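Local coordinates for epidermin leader peptide processing serine protease EpiP (Staphylococcus aureus subsp. aureus, PDB 3QFH), which probably acts as a subtilisin-like serine endopeptidase that cleaves the leader peptide from the precursor of the lantibiotic epidermin, at residues S318-S326 / S426-D434; G360-L368 / Y378-K388. All coordinates share one frame; numbering follows the deposited sequence.

Interaction 1 (S318-S326 / S426-D434). With SO4 (sulfate ion), chain M; EDO (1,2-ethanediol), chain J.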
ATOM      1  N   SER A 318     -12.940   0.794   1.710  1.00 24.44           N
ATOM      2  CA  SER A 318     -13.585   0.451   0.438  1.00 23.71           C
ATOM      3  C   SER A 318     -15.119   0.512   0.488  1.00 23.98           C
ATOM      4  O   SER A 318     -15.736   0.081   1.467  1.00 23.86           O
ATOM      5  CB  SER A 318     -13.131  -0.958   0.028  1.00 23.92           C
ATOM      6  OG  SER A 318     -13.971  -1.550  -0.956  1.00 26.97           O
ATOM      7  N   THR A 319     -15.713   1.044  -0.588  1.00 22.73           N
ATOM      8  CA  THR A 319     -17.158   1.126  -0.761  1.00 24.18           C
ATOM      9  C   THR A 319     -17.636   0.185  -1.901  1.00 23.88           C
ATOM     10  O   THR A 319     -16.879  -0.177  -2.811  1.00 20.50           O
ATOM     11  CB  THR A 319     -17.621   2.589  -1.081  1.00 25.24           C
ATOM     12  OG1 THR A 319     -16.930   3.081  -2.233  1.00 27.92           O
ATOM     13  CG2 THR A 319     -17.351   3.545   0.087  1.00 23.47           C
ATOM     14  N   ASP A 320     -18.904  -0.199  -1.857  1.00 24.56           N
ATOM     15  CA  ASP A 320     -19.473  -1.039  -2.898  1.00 25.36           C
ATOM     16  C   ASP A 320     -20.116  -0.172  -3.988  1.00 26.72           C
ATOM     17  O   ASP A 320     -19.910   1.046  -4.008  1.00 27.59           O
ATOM     18  CB  ASP A 320     -20.441  -2.080  -2.300  1.00 26.86           C
ATOM     19  CG  ASP A 320     -21.705  -1.467  -1.729  1.00 27.92           C
ATOM     20  OD1 ASP A 320     -21.944  -0.259  -1.941  1.00 31.49           O
ATOM     21  OD2 ASP A 320     -22.487  -2.218  -1.102  1.00 32.58           O
ATOM     22  N   GLN A 321     -20.864  -0.784  -4.914  1.00 27.77           N
ATOM     23  CA  GLN A 321     -21.460  -0.041  -6.018  1.00 28.58           C
ATOM     24  C   GLN A 321     -22.607   0.889  -5.610  1.00 30.37           C
ATOM     25  O   GLN A 321     -22.999   1.747  -6.393  1.00 30.05           O
ATOM     26  CB  GLN A 321     -21.911  -0.954  -7.169  1.00 29.81           C
ATOM     27  CG  GLN A 321     -23.130  -1.861  -6.898  1.00 29.81           C
ATOM     28  CD  GLN A 321     -22.808  -3.020  -6.015  1.00 30.08           C
ATOM     29  OE1 GLN A 321     -21.731  -3.067  -5.408  1.00 29.19           O
ATOM     30  NE2 GLN A 321     -23.732  -3.977  -5.927  1.00 30.09           N
ATOM     31  N   LYS A 322     -23.172   0.696  -4.422  1.00 31.65           N
ATOM     32  CA  LYS A 322     -24.205   1.612  -3.907  1.00 32.44           C
ATOM     33  C   LYS A 322     -23.604   2.641  -2.925  1.00 32.13           C
ATOM     34  O   LYS A 322     -24.312   3.259  -2.143  1.00 30.46           O
ATOM     35  CB  LYS A 322     -25.321   0.803  -3.244  1.00 35.05           C
ATOM     36  CG  LYS A 322     -26.113  -0.011  -4.272  1.00 37.11           C
ATOM     37  CD  LYS A 322     -27.159  -0.905  -3.653  1.00 45.62           C
ATOM     38  CE  LYS A 322     -28.258  -1.240  -4.683  1.00 48.97           C
ATOM     39  NZ  LYS A 322     -27.722  -1.604  -6.041  1.00 49.91           N
ATOM     40  N   SER A 323     -22.283   2.822  -2.993  1.00 31.75           N
ATOM     41  CA  SER A 323     -21.548   3.736  -2.123  1.00 32.46           C
ATOM     42  C   SER A 323     -21.614   3.384  -0.626  1.00 32.00           C
ATOM     43  O   SER A 323     -21.256   4.203   0.203  1.00 29.76           O
ATOM     44  CB  SER A 323     -21.961   5.191  -2.384  1.00 34.34           C
ATOM     45  OG  SER A 323     -21.373   5.650  -3.596  1.00 39.44           O
ATOM     46  N   ASN A 324     -22.052   2.164  -0.293  1.00 31.30           N
ATOM     47  CA  ASN A 324     -22.064   1.701   1.098  1.00 31.16           C
ATOM     48  C   ASN A 324     -20.729   1.034   1.408  1.00 30.21           C
ATOM     49  O   ASN A 324     -20.075   0.519   0.509  1.00 29.93           O
ATOM     50  CB  ASN A 324     -23.210   0.717   1.337  1.00 33.05           C
ATOM     51  CG  ASN A 324     -24.581   1.361   1.172  1.00 34.70           C
ATOM     52  OD1 ASN A 324     -24.730   2.568   1.300  1.00 40.31           O
ATOM     53  ND2 ASN A 324     -25.588   0.546   0.924  1.00 40.36           N
ATOM     54  N   LEU A 325     -20.307   1.030   2.672  1.00 29.98           N
ATOM     55  CA  LEU A 325     -19.023   0.432   3.006  1.00 29.00           C
ATOM     56  C   LEU A 325     -19.020  -1.044   2.626  1.00 28.56           C
ATOM     57  O   LEU A 325     -19.976  -1.760   2.893  1.00 25.11           O
ATOM     58  CB  LEU A 325     -18.704   0.561   4.485  1.00 30.02           C
ATOM     59  CG  LEU A 325     -17.246   0.301   4.866  1.00 31.41           C
ATOM     60  CD1 LEU A 325     -16.398   1.435   4.351  1.00 30.39           C
ATOM     61  CD2 LEU A 325     -17.088   0.189   6.365  1.00 36.66           C
ATOM     62  N   SER A 326     -17.937  -1.492   1.995  1.00 27.92           N
ATOM     63  CA  SER A 326     -17.810  -2.893   1.652  1.00 27.26           C
ATOM     64  C   SER A 326     -17.847  -3.720   2.936  1.00 27.82           C
ATOM     65  O   SER A 326     -17.279  -3.323   3.960  1.00 27.28           O
ATOM     66  CB  SER A 326     -16.498  -3.141   0.943  1.00 26.71           C
ATOM     67  OG  SER A 326     -16.407  -2.392  -0.242  1.00 25.96           O
ATOM     68  N   SER A 426     -16.659   7.243  11.335  1.00 30.99           N
ATOM     69  CA  SER A 426     -15.965   6.015  11.753  1.00 30.87           C
ATOM     70  C   SER A 426     -15.922   4.968  10.643  1.00 30.11           C
ATOM     71  O   SER A 426     -15.067   4.103  10.667  1.00 32.31           O
ATOM     72  CB  SER A 426     -16.607   5.438  13.006  1.00 30.44           C
ATOM     73  OG  SER A 426     -17.959   5.137  12.774  1.00 33.27           O
ATOM     74  N   ARG A 427     -16.827   5.055   9.666  1.00 28.92           N
ATOM     75  CA  ARG A 427     -16.833   4.106   8.562  1.00 29.85           C
ATOM     76  C   ARG A 427     -16.261   4.650   7.246  1.00 29.01           C
ATOM     77  O   ARG A 427     -15.499   3.939   6.577  1.00 28.44           O
ATOM     78  CB  ARG A 427     -18.244   3.557   8.326  1.00 31.55           C
ATOM     79  CG  ARG A 427     -18.871   2.987   9.585  1.00 37.77           C
ATOM     80  CD  ARG A 427     -20.040   2.097   9.270  1.00 44.98           C
ATOM     81  NE  ARG A 427     -19.569   0.815   8.752  1.00 53.46           N
ATOM     82  CZ  ARG A 427     -20.344  -0.139   8.245  1.00 56.75           C
ATOM     83  NH1 ARG A 427     -21.660   0.031   8.161  1.00 61.21           N
ATOM     84  NH2 ARG A 427     -19.791  -1.266   7.808  1.00 55.97           N
ATOM     85  N   TYR A 428     -16.599   5.903   6.902  1.00 27.71           N
ATOM     86  CA  TYR A 428     -16.190   6.516   5.630  1.00 26.90           C
ATOM     87  C   TYR A 428     -15.114   7.589   5.714  1.00 26.97           C
ATOM     88  O   TYR A 428     -14.628   8.066   4.670  1.00 25.60           O
ATOM     89  CB  TYR A 428     -17.413   7.159   4.949  1.00 26.64           C
ATOM     90  CG  TYR A 428     -18.514   6.172   4.674  1.00 25.87           C
ATOM     91  CD1 TYR A 428     -18.537   5.436   3.487  1.00 25.56           C
ATOM     92  CD2 TYR A 428     -19.491   5.925   5.619  1.00 24.37           C
ATOM     93  CE1 TYR A 428     -19.534   4.508   3.237  1.00 29.98           C
ATOM     94  CE2 TYR A 428     -20.489   4.994   5.382  1.00 28.03           C
ATOM     95  CZ  TYR A 428     -20.500   4.288   4.189  1.00 27.95           C
ATOM     96  OH  TYR A 428     -21.485   3.371   3.966  1.00 35.78           O
ATOM     97  N   GLY A 429     -14.763   7.987   6.930  1.00 26.59           N
ATOM     98  CA  GLY A 429     -13.822   9.054   7.107  1.00 26.77           C
ATOM     99  C   GLY A 429     -14.512  10.280   6.544  1.00 26.05           C
ATOM    100  O   GLY A 429     -15.707  10.459   6.755  1.00 26.49           O
ATOM    101  N   HIS A 430     -13.782  11.086   5.793  1.00 26.13           N
ATOM    102  CA  HIS A 430     -14.352  12.310   5.192  1.00 28.28           C
ATOM    103  C   HIS A 430     -15.364  12.056   4.081  1.00 27.77           C
ATOM    104  O   HIS A 430     -16.062  12.982   3.652  1.00 30.65           O
ATOM    105  CB  HIS A 430     -13.250  13.244   4.693  1.00 27.27           C
ATOM    106  CG  HIS A 430     -12.392  13.783   5.783  1.00 27.49           C
ATOM    107  ND1 HIS A 430     -12.775  14.858   6.559  1.00 31.19           N
ATOM    108  CD2 HIS A 430     -11.162  13.417   6.221  1.00 30.70           C
ATOM    109  CE1 HIS A 430     -11.821  15.117   7.439  1.00 33.55           C
ATOM    110  NE2 HIS A 430     -10.828  14.266   7.248  1.00 30.70           N
ATOM    111  N   GLY A 431     -15.452  10.816   3.616  1.00 26.22           N
ATOM    112  CA  GLY A 431     -16.456  10.437   2.630  1.00 24.69           C
ATOM    113  C   GLY A 431     -15.871   9.683   1.467  1.00 24.86           C
ATOM    114  O   GLY A 431     -14.676   9.400   1.441  1.00 25.00           O
ATOM    115  N   GLU A 432     -16.722   9.367   0.491  1.00 26.80           N
ATOM    116  CA  GLU A 432     -16.281   8.662  -0.701  1.00 27.26           C
ATOM    117  C   GLU A 432     -15.569   9.646  -1.630  1.00 26.56           C
ATOM    118  O   GLU A 432     -16.006  10.775  -1.819  1.00 26.50           O
ATOM    119  CB  GLU A 432     -17.468   8.007  -1.422  1.00 29.31           C
ATOM    120  CG  GLU A 432     -17.057   7.009  -2.504  1.00 32.41           C
ATOM    121  CD  GLU A 432     -18.244   6.367  -3.205  1.00 40.81           C
ATOM    122  OE1 GLU A 432     -19.136   7.115  -3.673  1.00 44.06           O
ATOM    123  OE2 GLU A 432     -18.267   5.112  -3.311  1.00 43.09           O
ATOM    124  N   LEU A 433     -14.459   9.197  -2.184  1.00 25.43           N
ATOM    125  CA  LEU A 433     -13.656   9.956  -3.147  1.00 24.94           C
ATOM    126  C   LEU A 433     -14.506  10.516  -4.311  1.00 25.24           C
ATOM    127  O   LEU A 433     -15.331   9.794  -4.868  1.00 23.16           O
ATOM    128  CB  LEU A 433     -12.599   8.995  -3.711  1.00 23.62           C
ATOM    129  CG  LEU A 433     -11.616   9.496  -4.775  1.00 24.77           C
ATOM    130  CD1 LEU A 433     -10.787  10.675  -4.276  1.00 26.38           C
ATOM    131  CD2 LEU A 433     -10.719   8.334  -5.221  1.00 21.45           C
ATOM    132  N   ASP A 434     -14.309  11.793  -4.661  1.00 25.65           N
ATOM    133  CA  ASP A 434     -14.999  12.420  -5.814  1.00 27.70           C
ATOM    134  C   ASP A 434     -13.954  13.282  -6.556  1.00 27.67           C
ATOM    135  O   ASP A 434     -13.647  14.417  -6.169  1.00 26.87           O
ATOM    136  CB  ASP A 434     -16.209  13.254  -5.382  1.00 28.80           C
ATOM    137  CG  ASP A 434     -17.045  13.781  -6.581  1.00 35.03           C
ATOM    138  OD1 ASP A 434     -18.234  14.145  -6.344  1.00 44.04           O
ATOM    139  OD2 ASP A 434     -16.549  13.832  -7.742  1.00 34.05           O
TER
HETATM  140  S   SO4 M 459     -15.398  17.134   7.459  1.00 53.03           S
HETATM  141  O1  SO4 M 459     -14.242  17.758   8.104  1.00 54.46           O
HETATM  142  O2  SO4 M 459     -16.637  17.441   8.159  1.00 47.68           O
HETATM  143  O3  SO4 M 459     -15.462  17.583   6.076  1.00 50.82           O
HETATM  144  O4  SO4 M 459     -15.216  15.681   7.473  1.00 60.19           O
HETATM  145  C1  EDO J   4     -19.579   9.523  13.845  1.00 55.55           C
HETATM  146  O1  EDO J   4     -18.417   8.752  13.501  1.00 53.35           O
HETATM  147  C2  EDO J   4     -19.502  10.920  13.227  1.00 56.68           C
HETATM  148  O2  EDO J   4     -20.003  10.917  11.878  1.00 54.82           O
HETATM  149  O   HOH W   1     -19.562   3.509  -4.884  1.00 32.89           O
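The carboxylate of Glu432 is held by two hydroxyls, one on each oxygen. Thr319 OG1 donates to Glu432 OE2 at 2.7 Å, on the anti lone pair, while Ser323 OG donates to Glu432 OE1 at 2.7 Å from the syn side, 29° out of the carboxylate plane. Two bonds to different oxygens resist rotation of the group, and a water bridging Glu432 OE2 to the carbonyl of Asp320 adds a third tie. The acid reaches them on an extended side chain, with CG anti to the backbone N (chi1 -168°). Next to it the hydroxyl of Tyr428 accepts a bent bond from Leu325 N (2.9 Å, 137° at the hydrogen), and CG2 of Thr319 meets the edge of the phenol ring in its plane. Leu325 packs against the guanidinium of Arg427, its CB over one face but offset toward the rim and its CD2 3.4 Å from Arg427 NH2. The contact thus joins the end of strand 314-319 of the parallel subtilase sheet, and the turn that follows it, to the last turn of helix 425-428 and the segment beyond. Behind Ser323, a type I turn from Asp320 probably helps to position it; Asp320 OD1 accepts from Lys322 N, an Asx turn, and from Asn324 N on the opposite face.

Interaction 2 (G360-L368 / Y378-K388)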
ATOM      1  N   GLY A 360     -24.917 -11.695 -14.443  1.00 32.69           N
ATOM      2  CA  GLY A 360     -24.461 -10.321 -14.379  1.00 31.26           C
ATOM      3  C   GLY A 360     -24.058  -9.688 -13.061  1.00 30.78           C
ATOM      4  O   GLY A 360     -23.554  -8.561 -13.060  1.00 30.45           O
ATOM      5  N   TYR A 361     -24.210 -10.394 -11.949  1.00 29.92           N
ATOM      6  CA  TYR A 361     -23.938  -9.772 -10.652  1.00 29.75           C
ATOM      7  C   TYR A 361     -22.452  -9.438 -10.404  1.00 29.95           C
ATOM      8  O   TYR A 361     -22.123  -8.351  -9.909  1.00 30.06           O
ATOM      9  CB  TYR A 361     -24.519 -10.611  -9.528  1.00 30.47           C
ATOM     10  CG  TYR A 361     -26.030 -10.767  -9.596  1.00 32.53           C
ATOM     11  CD1 TYR A 361     -26.884  -9.763  -9.132  1.00 36.70           C
ATOM     12  CD2 TYR A 361     -26.601 -11.925 -10.100  1.00 37.10           C
ATOM     13  CE1 TYR A 361     -28.282  -9.920  -9.184  1.00 39.08           C
ATOM     14  CE2 TYR A 361     -27.986 -12.091 -10.158  1.00 37.82           C
ATOM     15  CZ  TYR A 361     -28.818 -11.087  -9.701  1.00 40.09           C
ATOM     16  OH  TYR A 361     -30.181 -11.269  -9.767  1.00 44.12           O
ATOM     17  N   MET A 362     -21.563 -10.353 -10.755  1.00 29.52           N
ATOM     18  CA  MET A 362     -20.139 -10.135 -10.584  1.00 29.99           C
ATOM     19  C   MET A 362     -19.720  -8.780 -11.142  1.00 29.19           C
ATOM     20  O   MET A 362     -18.982  -8.036 -10.491  1.00 26.42           O
ATOM     21  CB  MET A 362     -19.343 -11.240 -11.281  1.00 30.62           C
ATOM     22  CG  MET A 362     -17.829 -11.021 -11.252  1.00 34.84           C
ATOM     23  SD  MET A 362     -16.872 -12.236 -12.201  1.00 40.94           S
ATOM     24  CE  MET A 362     -17.384 -11.907 -13.894  1.00 38.06           C
ATOM     25  N   HIS A 363     -20.221  -8.471 -12.339  1.00 29.83           N
ATOM     26  CA  HIS A 363     -19.891  -7.237 -13.065  1.00 31.30           C
ATOM     27  C   HIS A 363     -20.368  -5.958 -12.371  1.00 31.12           C
ATOM     28  O   HIS A 363     -19.773  -4.895 -12.535  1.00 30.22           O
ATOM     29  CB  HIS A 363     -20.479  -7.298 -14.485  1.00 32.19           C
ATOM     30  CG  HIS A 363     -20.090  -8.540 -15.237  1.00 35.66           C
ATOM     31  ND1 HIS A 363     -20.761  -9.737 -15.089  1.00 37.21           N
ATOM     32  CD2 HIS A 363     -19.092  -8.771 -16.122  1.00 36.02           C
ATOM     33  CE1 HIS A 363     -20.197 -10.648 -15.863  1.00 40.40           C
ATOM     34  NE2 HIS A 363     -19.180 -10.087 -16.496  1.00 36.93           N
ATOM     35  N   LYS A 364     -21.464  -6.072 -11.642  1.00 30.45           N
ATOM     36  CA  LYS A 364     -22.041  -4.959 -10.924  1.00 31.71           C
ATOM     37  C   LYS A 364     -21.323  -4.628  -9.609  1.00 30.87           C
ATOM     38  O   LYS A 364     -21.231  -3.451  -9.256  1.00 31.76           O
ATOM     39  CB  LYS A 364     -23.516  -5.250 -10.624  1.00 31.77           C
ATOM     40  CG  LYS A 364     -24.387  -5.301 -11.872  1.00 32.01           C
ATOM     41  CD  LYS A 364     -25.831  -5.627 -11.511  1.00 36.49           C
ATOM     42  CE  LYS A 364     -26.732  -5.663 -12.749  1.00 39.82           C
ATOM     43  NZ  LYS A 364     -28.125  -6.099 -12.418  1.00 40.11           N
ATOM     44  N   GLU A 365     -20.799  -5.647  -8.914  1.00 29.15           N
ATOM     45  CA  GLU A 365     -20.189  -5.446  -7.595  1.00 28.28           C
ATOM     46  C   GLU A 365     -18.662  -5.622  -7.515  1.00 28.13           C
ATOM     47  O   GLU A 365     -18.085  -5.396  -6.453  1.00 27.47           O
ATOM     48  CB  GLU A 365     -20.873  -6.343  -6.542  1.00 29.07           C
ATOM     49  CG  GLU A 365     -20.613  -7.861  -6.679  1.00 27.57           C
ATOM     50  CD  GLU A 365     -21.274  -8.681  -5.548  1.00 29.70           C
ATOM     51  OE1 GLU A 365     -21.065  -9.911  -5.512  1.00 31.25           O
ATOM     52  OE2 GLU A 365     -21.999  -8.104  -4.690  1.00 29.79           O
ATOM     53  N   ASN A 366     -18.014  -6.065  -8.593  1.00 28.47           N
ATOM     54  CA  ASN A 366     -16.553  -6.175  -8.590  1.00 29.32           C
ATOM     55  C   ASN A 366     -15.940  -5.123  -9.497  1.00 29.54           C
ATOM     56  O   ASN A 366     -16.617  -4.536 -10.340  1.00 32.20           O
ATOM     57  CB  ASN A 366     -16.056  -7.580  -8.951  1.00 29.50           C
ATOM     58  CG  ASN A 366     -16.268  -8.610  -7.818  1.00 30.72           C
ATOM     59  OD1 ASN A 366     -16.809  -8.305  -6.744  1.00 32.71           O
ATOM     60  ND2 ASN A 366     -15.805  -9.824  -8.052  1.00 32.16           N
ATOM     61  N   ILE A 367     -14.644  -4.924  -9.318  1.00 28.76           N
ATOM     62  CA  ILE A 367     -13.868  -3.929 -10.022  1.00 28.77           C
ATOM     63  C   ILE A 367     -13.121  -4.521 -11.222  1.00 26.42           C
ATOM     64  O   ILE A 367     -12.315  -5.443 -11.076  1.00 23.49           O
ATOM     65  CB  ILE A 367     -12.788  -3.353  -9.084  1.00 28.26           C
ATOM     66  CG1 ILE A 367     -13.394  -2.862  -7.739  1.00 30.13           C
ATOM     67  CG2 ILE A 367     -11.975  -2.274  -9.802  1.00 29.04           C
ATOM     68  CD1 ILE A 367     -14.323  -1.708  -7.828  1.00 23.07           C
ATOM     69  N   LEU A 368     -13.360  -3.946 -12.391  1.00 24.17           N
ATOM     70  CA  LEU A 368     -12.703  -4.370 -13.592  1.00 23.73           C
ATOM     71  C   LEU A 368     -11.328  -3.715 -13.604  1.00 23.34           C
ATOM     72  O   LEU A 368     -11.218  -2.500 -13.479  1.00 21.62           O
ATOM     73  CB  LEU A 368     -13.539  -3.947 -14.812  1.00 24.91           C
ATOM     74  CG  LEU A 368     -12.962  -4.244 -16.200  1.00 27.01           C
ATOM     75  CD1 LEU A 368     -12.685  -5.741 -16.415  1.00 27.23           C
ATOM     76  CD2 LEU A 368     -13.898  -3.720 -17.254  1.00 29.89           C
ATOM     77  N   TYR A 378     -11.869  -9.199 -12.965  1.00 26.71           N
ATOM     78  CA  TYR A 378     -12.786  -8.611 -11.969  1.00 26.79           C
ATOM     79  C   TYR A 378     -12.324  -9.032 -10.562  1.00 26.76           C
ATOM     80  O   TYR A 378     -12.198 -10.230 -10.282  1.00 24.71           O
ATOM     81  CB  TYR A 378     -14.232  -9.088 -12.197  1.00 28.10           C
ATOM     82  CG  TYR A 378     -14.955  -8.324 -13.286  1.00 28.39           C
ATOM     83  CD1 TYR A 378     -15.563  -7.109 -12.996  1.00 31.32           C
ATOM     84  CD2 TYR A 378     -15.026  -8.802 -14.597  1.00 30.25           C
ATOM     85  CE1 TYR A 378     -16.215  -6.374 -13.968  1.00 33.16           C
ATOM     86  CE2 TYR A 378     -15.692  -8.055 -15.596  1.00 32.41           C
ATOM     87  CZ  TYR A 378     -16.276  -6.846 -15.257  1.00 28.48           C
ATOM     88  OH  TYR A 378     -16.929  -6.080 -16.165  1.00 36.82           O
ATOM     89  N   GLN A 379     -12.034  -8.053  -9.701  1.00 25.53           N
ATOM     90  CA  GLN A 379     -11.607  -8.323  -8.328  1.00 26.09           C
ATOM     91  C   GLN A 379     -12.280  -7.351  -7.364  1.00 26.08           C
ATOM     92  O   GLN A 379     -13.029  -6.466  -7.776  1.00 24.83           O
ATOM     93  CB  GLN A 379     -10.092  -8.200  -8.211  1.00 27.49           C
ATOM     94  CG  GLN A 379      -9.331  -9.284  -8.951  1.00 33.28           C
ATOM     95  CD  GLN A 379      -9.229 -10.551  -8.159  1.00 37.23           C
ATOM     96  OE1 GLN A 379      -8.440 -10.636  -7.222  1.00 48.00           O
ATOM     97  NE2 GLN A 379     -10.001 -11.554  -8.535  1.00 38.43           N
ATOM     98  N   ALA A 380     -12.021  -7.533  -6.076  1.00 26.03           N
ATOM     99  CA  ALA A 380     -12.580  -6.654  -5.065  1.00 27.38           C
ATOM    100  C   ALA A 380     -11.614  -6.557  -3.912  1.00 27.27           C
ATOM    101  O   ALA A 380     -10.787  -7.435  -3.714  1.00 28.04           O
ATOM    102  CB  ALA A 380     -13.919  -7.162  -4.588  1.00 26.59           C
ATOM    103  N   GLY A 381     -11.689  -5.471  -3.162  1.00 26.48           N
ATOM    104  CA  GLY A 381     -10.816  -5.335  -1.995  1.00 26.60           C
ATOM    105  C   GLY A 381     -10.348  -3.931  -1.808  1.00 25.86           C
ATOM    106  O   GLY A 381     -10.422  -3.124  -2.734  1.00 24.04           O
ATOM    107  N   THR A 382      -9.872  -3.630  -0.600  1.00 27.12           N
ATOM    108  CA  THR A 382      -9.380  -2.292  -0.296  1.00 25.73           C
ATOM    109  C   THR A 382      -8.182  -1.957  -1.156  1.00 26.30           C
ATOM    110  O   THR A 382      -7.901  -0.791  -1.383  1.00 26.41           O
ATOM    111  CB  THR A 382      -8.994  -2.129   1.215  1.00 26.81           C
ATOM    112  OG1 THR A 382      -8.062  -3.141   1.599  1.00 26.57           O
ATOM    113  CG2 THR A 382     -10.227  -2.207   2.120  1.00 22.38           C
ATOM    114  N   SER A 383      -7.463  -2.982  -1.621  1.00 27.32           N
ATOM    115  CA  SER A 383      -6.278  -2.777  -2.462  1.00 26.93           C
ATOM    116  C   SER A 383      -6.685  -2.151  -3.804  1.00 26.57           C
ATOM    117  O   SER A 383      -5.848  -1.641  -4.513  1.00 23.96           O
ATOM    118  CB  SER A 383      -5.511  -4.096  -2.684  1.00 27.51           C
ATOM    119  OG  SER A 383      -6.220  -4.991  -3.544  1.00 31.70           O
ATOM    120  N   LEU A 384      -7.975  -2.216  -4.161  1.00 26.43           N
ATOM    121  CA  LEU A 384      -8.451  -1.595  -5.412  1.00 27.27           C
ATOM    122  C   LEU A 384      -9.038  -0.186  -5.171  1.00 26.51           C
ATOM    123  O   LEU A 384      -9.163   0.618  -6.104  1.00 29.62           O
ATOM    124  CB  LEU A 384      -9.444  -2.514  -6.128  1.00 26.63           C
ATOM    125  CG  LEU A 384      -8.842  -3.904  -6.398  1.00 28.42           C
ATOM    126  CD1 LEU A 384      -9.768  -4.774  -7.189  1.00 34.78           C
ATOM    127  CD2 LEU A 384      -7.493  -3.796  -7.123  1.00 31.43           C
ATOM    128  N   ALA A 385      -9.387   0.114  -3.928  1.00 24.23           N
ATOM    129  CA  ALA A 385      -9.887   1.439  -3.569  1.00 23.99           C
ATOM    130  C   ALA A 385      -8.722   2.441  -3.340  1.00 23.97           C
ATOM    131  O   ALA A 385      -8.773   3.596  -3.747  1.00 23.56           O
ATOM    132  CB  ALA A 385     -10.745   1.323  -2.313  1.00 24.39           C
ATOM    133  N   THR A 386      -7.660   1.954  -2.718  1.00 23.80           N
ATOM    134  CA  THR A 386      -6.518   2.758  -2.343  1.00 23.46           C
ATOM    135  C   THR A 386      -5.809   3.427  -3.519  1.00 24.08           C
ATOM    136  O   THR A 386      -5.474   4.608  -3.437  1.00 23.58           O
ATOM    137  CB  THR A 386      -5.530   1.889  -1.492  1.00 25.61           C
ATOM    138  OG1 THR A 386      -6.232   1.365  -0.365  1.00 26.91           O
ATOM    139  CG2 THR A 386      -4.373   2.685  -0.997  1.00 22.27           C
ATOM    140  N   PRO A 387      -5.580   2.688  -4.627  1.00 22.66           N
ATOM    141  CA  PRO A 387      -4.923   3.342  -5.769  1.00 22.83           C
ATOM    142  C   PRO A 387      -5.717   4.479  -6.366  1.00 23.70           C
ATOM    143  O   PRO A 387      -5.111   5.381  -6.986  1.00 22.09           O
ATOM    144  CB  PRO A 387      -4.751   2.203  -6.794  1.00 22.68           C
ATOM    145  CG  PRO A 387      -5.645   1.102  -6.300  1.00 21.64           C
ATOM    146  CD  PRO A 387      -5.652   1.235  -4.817  1.00 21.87           C
ATOM    147  N   LYS A 388      -7.044   4.453  -6.186  1.00 22.06           N
ATOM    148  CA  LYS A 388      -7.913   5.538  -6.663  1.00 22.51           C
ATOM    149  C   LYS A 388      -7.613   6.846  -5.920  1.00 23.39           C
ATOM    150  O   LYS A 388      -7.555   7.940  -6.524  1.00 23.76           O
ATOM    151  CB  LYS A 388      -9.396   5.152  -6.514  1.00 22.95           C
ATOM    152  CG  LYS A 388      -9.850   4.001  -7.414  1.00 24.00           C
ATOM    153  CD  LYS A 388     -11.364   3.794  -7.295  1.00 31.40           C
ATOM    154  CE  LYS A 388     -11.867   2.697  -8.227  1.00 33.31           C
ATOM    155  NZ  LYS A 388     -11.292   1.390  -7.861  1.00 32.22           N
TER
HETATM  156  O   HOH W   2     -18.693  -4.111 -14.917  1.00 39.58           O
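The phenol ring of Tyr378 is packed by three side chains of the segment 360-368. Over one face lies the methyl CD1 of Leu368, a CH-pi contact 4.1 Å from the ring centroid and 19° off the normal. His363 presents its edge to the face of the same ring in an offset edge-to-face pair, centroids 4.9 Å apart and planes at 76°, with His363 CD2 leading. The carbonyl oxygen of Asn366 sits at the edge of the phenol, near its plane. Met362 comes in obliquely: its sulfur makes a Met-aromatic contact, and the bend at chi3 (66°) brings CE to 4.0 Å from Tyr378 CD2. That same methyl lies over one face of the imidazole of His363, whose edge meets Tyr378 OH. A water fixes the phenol's outer end, accepting from Tyr378 OH and donating to the carbonyl of His363.

Helix 361-365 is thereby packed against the beta hairpin of strands 367-370 and 376-379, which leads directly into helix 382-400. In this subtilisin-like fold that helix carries Ser383, which is hydrogen-bonded to His177 and is probably the nucleophile of the catalytic triad. Ile367 and Gln379 form an antiparallel hydrogen-bonded pair: Ile367 N donates a hydrogen bond to Gln379 O at 2.7 Å, and Gln379 N returns one to Ile367 O at 3.0 Å. Leu368 and Tyr378 make the neighbouring non-hydrogen-bonded pair, which puts their side chains on one face of the hairpin. From the other face Ile367 slides past Leu384 in the opposite direction, Ile367 CB lying 3.8 Å from Leu384 CD1. One turn along, the ammonium of Lys388 folds back to the carbonyl of Leu384; it is also hydrogen-bonded to Gln184 OE1 and forms a salt bridge with Asp104.

How the interactions relate
The centres of interaction 1 and interaction 2 lie about 13 Å apart, and the two share direct packing. The turn of 318-326 meets the end of helix 361-365, with Gln321 CB 3.3 Å from Lys364 O. A second junction is made by helix 382-400, where Leu433 CD2 lies 3.4 Å from Lys388 O and Ser318 CB lies 3.8 Å from Thr382 CG2. Both segments of interaction 1 therefore abut the helix whose first turn holds the probable nucleophile Ser383, while interaction 2 includes that turn itself. Along the sequence, both segments of interaction 2 fall between those of interaction 1, so a contact between distant parts of the chain encloses a local hairpin.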